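Local atomic coordinates of L-Ala-D/L-Glu epimerase, a muconate lactonizing enzyme (Klebsiella pneumoniae subsp. pneumoniae MGH 78578, PDB entry 3FCP), a protein that belongs to the muconate lactonizing enzyme group of the enolase superfamily, carrying a magnesium ion and pairing an N-terminal capping domain with a TIM-barrel-like domain. Residues I68-A71 against I72-L76; T53-G57 against L58-V62. One frame throughout, in Å; residues are numbered along the deposited sequence.

Interaction 1: I68-A71 against I72-L76; sequences ISSA and ITHYL
Ile-68 and Ile-72 stand side by side one turn apart on helix 65-80 of the N-terminal domain, an alpha helix that widens into a single pi-type turn at 72-76. The backbone bonds record the change. Ile-72, Thr-73 and His-74 donate their N-H groups to the carbonyls four residues back, the one from Thr-73 N to Ser-69 O being nearly straight at 171°. At Ala-71 O the pattern splits: Tyr-75 N reaches it from above the carbonyl plane at 3.1 Å, whereas Leu-76 N, five residues on, makes a straighter bond of 2.9 Å.

Two side chains add polar contacts to carbonyls that already accept a backbone N-H. With OG1 beside its own backbone N (chi1 -59°), Thr-73 folds the hydroxyl back to donate to Ser-69 O, 3.1 Å from OG1 and likewise above the carbonyl plane. The His-74 ring presents its edge to Ser-70 O, and ND1 forms only a weak bond there.

Apolar contact is lighter: Ile-68 CG2 and Ile-72 CD1 are 4.2 Å apart, and both residues also pack on Val-36 of strand 33-42. Ala-71 and Leu-76 touch Ala-105 of helix 103-121. Tyr-75 projects to the subunit interface, where its OH is hydrogen-bonded to OE1 of Glu-66 of the second subunit.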
loop_
_atom_site.group_PDB
_atom_site.type_symbol
_atom_site.label_atom_id
_atom_site.label_comp_id
_atom_site.label_asym_id
_atom_site.label_seq_id
_atom_site.Cartn_x
_atom_site.Cartn_y
_atom_site.Cartn_z
ATOM N N ILE A 68 -36.202 0.653 -21.245
ATOM C CA ILE A 68 -35.892 -0.748 -21.487
ATOM C C ILE A 68 -36.625 -1.183 -22.756
ATOM O O ILE A 68 -36.044 -1.823 -23.638
ATOM C CB ILE A 68 -36.330 -1.609 -20.284
ATOM C CG1 ILE A 68 -35.387 -1.343 -19.106
ATOM C CG2 ILE A 68 -36.334 -3.093 -20.660
ATOM C CD1 ILE A 68 -35.860 -1.929 -17.793
ATOM N N SER A 69 -37.901 -0.816 -22.844
ATOM C CA SER A 69 -38.720 -1.138 -24.011
ATOM C C SER A 69 -38.098 -0.498 -25.260
ATOM O O SER A 69 -38.011 -1.115 -26.326
ATOM C CB SER A 69 -40.145 -0.612 -23.793
ATOM O OG SER A 69 -40.939 -0.778 -24.946
ATOM N N SER A 70 -37.661 0.745 -25.111
ATOM C CA SER A 70 -37.027 1.483 -26.195
ATOM C C SER A 70 -35.761 0.773 -26.684
ATOM O O SER A 70 -35.555 0.630 -27.884
ATOM C CB SER A 70 -36.670 2.896 -25.716
ATOM O OG SER A 70 -35.838 3.556 -26.652
ATOM N N ALA A 71 -34.916 0.333 -25.754
ATOM C CA ALA A 71 -33.681 -0.363 -26.114
ATOM C C ALA A 71 -33.996 -1.616 -26.934
ATOM O O ALA A 71 -33.339 -1.898 -27.931
ATOM C CB ALA A 71 -32.902 -0.741 -24.861
ATOM N N ILE A 72 -35.015 -2.357 -26.512
ATOM C CA ILE A 72 -35.409 -3.572 -27.215
ATOM C C ILE A 72 -35.955 -3.286 -28.614
ATOM O O ILE A 72 -35.522 -3.890 -29.596
ATOM C CB ILE A 72 -36.470 -4.347 -26.401
ATOM C CG1 ILE A 72 -35.835 -4.863 -25.109
ATOM C CG2 ILE A 72 -37.050 -5.496 -27.239
ATOM C CD1 ILE A 72 -36.816 -5.428 -24.107
ATOM N N THR A 73 -36.899 -2.358 -28.701
ATOM C CA THR A 73 -37.521 -2.005 -29.977
ATOM C C THR A 73 -36.589 -1.361 -31.003
ATOM O O THR A 73 -36.461 -1.850 -32.124
ATOM C CB THR A 73 -38.715 -1.041 -29.767
ATOM O OG1 THR A 73 -39.691 -1.665 -28.921
ATOM C CG2 THR A 73 -39.365 -0.688 -31.115
ATOM N N HIS A 74 -35.932 -0.273 -30.611
ATOM C CA HIS A 74 -35.063 0.462 -31.526
ATOM C C HIS A 74 -33.651 -0.033 -31.775
ATOM O O HIS A 74 -33.085 0.255 -32.827
ATOM C CB HIS A 74 -34.969 1.923 -31.092
ATOM C CG HIS A 74 -36.267 2.659 -31.157
ATOM N ND1 HIS A 74 -37.240 2.542 -30.187
ATOM C CD2 HIS A 74 -36.763 3.509 -32.088
ATOM C CE1 HIS A 74 -38.278 3.290 -30.517
ATOM N NE2 HIS A 74 -38.014 3.886 -31.666
ATOM N N TYR A 75 -33.076 -0.770 -30.829
ATOM C CA TYR A 75 -31.699 -1.218 -30.987
ATOM C C TYR A 75 -31.456 -2.720 -31.009
ATOM O O TYR A 75 -30.868 -3.236 -31.956
ATOM C CB TYR A 75 -30.842 -0.555 -29.902
ATOM C CG TYR A 75 -30.817 0.953 -30.044
ATOM C CD1 TYR A 75 -30.007 1.566 -31.000
ATOM C CD2 TYR A 75 -31.665 1.759 -29.285
ATOM C CE1 TYR A 75 -30.046 2.949 -31.201
ATOM C CE2 TYR A 75 -31.714 3.144 -29.481
ATOM C CZ TYR A 75 -30.903 3.730 -30.443
ATOM O OH TYR A 75 -30.965 5.087 -30.666
ATOM N N LEU A 76 -31.905 -3.429 -29.980
ATOM C CA LEU A 76 -31.688 -4.863 -29.936
ATOM C C LEU A 76 -32.412 -5.633 -31.044
ATOM O O LEU A 76 -31.854 -6.575 -31.609
ATOM C CB LEU A 76 -32.086 -5.406 -28.560
ATOM C CG LEU A 76 -31.079 -5.051 -27.460
ATOM C CD1 LEU A 76 -31.712 -5.226 -26.069
ATOM C CD2 LEU A 76 -29.840 -5.924 -27.619
#

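Interaction 2: T53-G57 against L58-V62; sequences TTIGG and LSYGV
A chi1 of -53° in Ile-55 sets the CG2 branch anti to the backbone N, and a chi1 of -66° in Tyr-60 sets CG of Tyr-60 beside its own backbone N; together these torsions make the two side chains meet at an oblique crossing. CG2 of Ile-55 touches the ring at its CD2-CE2 bond, 3.6 Å from Tyr-60 CD2 and almost as near CE2. The same ring turns its edge to the backbone: Ile-55 O lies in the ring plane, 3.1 Å from Tyr-60 CD2, a close approach of a carbonyl oxygen to an aromatic C-H.

Between these residues the chain reverses through a type II' beta turn from Gly-56 to Ser-59, closed by Ser-59 N donating to Gly-56 O at 3.0 Å. The donor sits well above the carbonyl plane, although the N-H itself points fairly straight at the oxygen. Gly-57 takes the first corner of the turn with a positive phi, which favours glycine.

One water sits inside the loop. It donates to Ile-55 O at 2.7 Å and, weakly, to Gly-57 O, and accepts from Tyr-60 N at 2.9 Å; it has a further weak bond with Thr-54 OG1.

Outside the loop, Ser-59 OG is hydrogen-bonded to Ala-98 O of the second subunit, while the Tyr-60 side chain touches Asn-201, a magnesium ligand, and lies about 6 Å from the metal. With no regular strand pairing here, the turn bond and the water bridge connect the two arms mainly through backbone polar groups, and the apolar and carbonyl contacts of the tyrosine probably help to hold it near the metal site.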
loop_
_atom_site.group_PDB
_atom_site.type_symbol
_atom_site.label_atom_id
_atom_site.label_comp_id
_atom_site.label_asym_id
_atom_site.label_seq_id
_atom_site.Cartn_x
_atom_site.Cartn_y
_atom_site.Cartn_z
ATOM N N THR A 53 -37.627 -6.150 -15.527
ATOM C CA THR A 53 -38.432 -5.357 -14.613
ATOM C C THR A 53 -37.561 -4.580 -13.633
ATOM O O THR A 53 -36.442 -4.988 -13.320
ATOM C CB THR A 53 -39.385 -6.277 -13.808
ATOM O OG1 THR A 53 -40.355 -6.849 -14.698
ATOM C CG2 THR A 53 -40.096 -5.504 -12.713
ATOM N N THR A 54 -38.073 -3.450 -13.163
ATOM C CA THR A 54 -37.350 -2.663 -12.182
ATOM C C THR A 54 -38.322 -2.174 -11.118
ATOM O O THR A 54 -39.511 -2.507 -11.144
ATOM C CB THR A 54 -36.639 -1.451 -12.803
ATOM O OG1 THR A 54 -35.781 -0.865 -11.818
ATOM C CG2 THR A 54 -37.643 -0.408 -13.272
ATOM N N ILE A 55 -37.808 -1.376 -10.192
ATOM C CA ILE A 55 -38.607 -0.852 -9.097
ATOM C C ILE A 55 -38.683 0.671 -9.139
ATOM O O ILE A 55 -37.667 1.345 -9.256
ATOM C CB ILE A 55 -37.985 -1.275 -7.737
ATOM C CG1 ILE A 55 -37.784 -2.795 -7.707
ATOM C CG2 ILE A 55 -38.876 -0.843 -6.592
ATOM C CD1 ILE A 55 -36.890 -3.290 -6.567
ATOM N N GLY A 56 -39.899 1.199 -9.058
ATOM C CA GLY A 56 -40.109 2.637 -9.026
ATOM C C GLY A 56 -39.574 3.525 -10.131
ATOM O O GLY A 56 -38.978 4.562 -9.843
ATOM N N GLY A 57 -39.801 3.143 -11.383
ATOM C CA GLY A 57 -39.348 3.956 -12.501
ATOM C C GLY A 57 -37.850 4.151 -12.590
ATOM O O GLY A 57 -37.130 3.252 -13.026
ATOM N N LEU A 58 -37.373 5.325 -12.189
ATOM C CA LEU A 58 -35.941 5.622 -12.223
ATOM C C LEU A 58 -35.389 5.913 -10.831
ATOM O O LEU A 58 -34.263 6.397 -10.686
ATOM C CB LEU A 58 -35.664 6.819 -13.149
ATOM C CG LEU A 58 -35.851 6.563 -14.654
ATOM C CD1 LEU A 58 -35.711 7.864 -15.430
ATOM C CD2 LEU A 58 -34.822 5.543 -15.134
ATOM N N SER A 59 -36.177 5.603 -9.805
ATOM C CA SER A 59 -35.770 5.856 -8.428
ATOM C C SER A 59 -34.754 4.871 -7.856
ATOM O O SER A 59 -34.039 5.201 -6.910
ATOM C CB SER A 59 -37.000 5.884 -7.518
ATOM O OG SER A 59 -37.826 6.992 -7.826
ATOM N N TYR A 60 -34.684 3.671 -8.424
ATOM C CA TYR A 60 -33.755 2.662 -7.919
ATOM C C TYR A 60 -32.653 2.258 -8.892
ATOM O O TYR A 60 -31.602 1.774 -8.474
ATOM C CB TYR A 60 -34.547 1.433 -7.462
ATOM C CG TYR A 60 -35.422 1.731 -6.262
ATOM C CD1 TYR A 60 -34.889 1.756 -4.971
ATOM C CD2 TYR A 60 -36.767 2.060 -6.422
ATOM C CE1 TYR A 60 -35.675 2.106 -3.868
ATOM C CE2 TYR A 60 -37.563 2.414 -5.329
ATOM C CZ TYR A 60 -37.012 2.435 -4.057
ATOM O OH TYR A 60 -37.798 2.793 -2.983
ATOM N N GLY A 61 -32.888 2.467 -10.183
ATOM C CA GLY A 61 -31.898 2.123 -11.187
ATOM C C GLY A 61 -31.950 3.125 -12.321
ATOM O O GLY A 61 -32.885 3.919 -12.388
ATOM N N VAL A 62 -30.973 3.087 -13.223
ATOM C CA VAL A 62 -30.943 4.035 -14.336
ATOM C C VAL A 62 -31.784 3.607 -15.533
ATOM O O VAL A 62 -31.958 4.377 -16.479
ATOM C CB VAL A 62 -29.495 4.285 -14.825
ATOM C CG1 VAL A 62 -28.600 4.639 -13.642
ATOM C CG2 VAL A 62 -28.965 3.058 -15.557
HETATM O O HOH W 1 -35.736 2.388 -10.746
#

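From the N terminus, strand 47-53 of the three-stranded antiparallel sheet runs out into the loop where interaction 2 closes a tight turn at 56-59 within 53-62. The chain then enters helix 65-80, whose successive turns make up interaction 1. The two follow in series, neither nested nor crossing, with centres about 17 Å apart and nearest atoms about 5 Å apart without touching. The loop extends toward the magnesium site of the barrel-like domain, whereas the helix lies between the N-terminal sheet and helix 103-121. Both reach the second subunit, where they meet reciprocally: Leu-58 of one copy packs on Tyr-75 of the other.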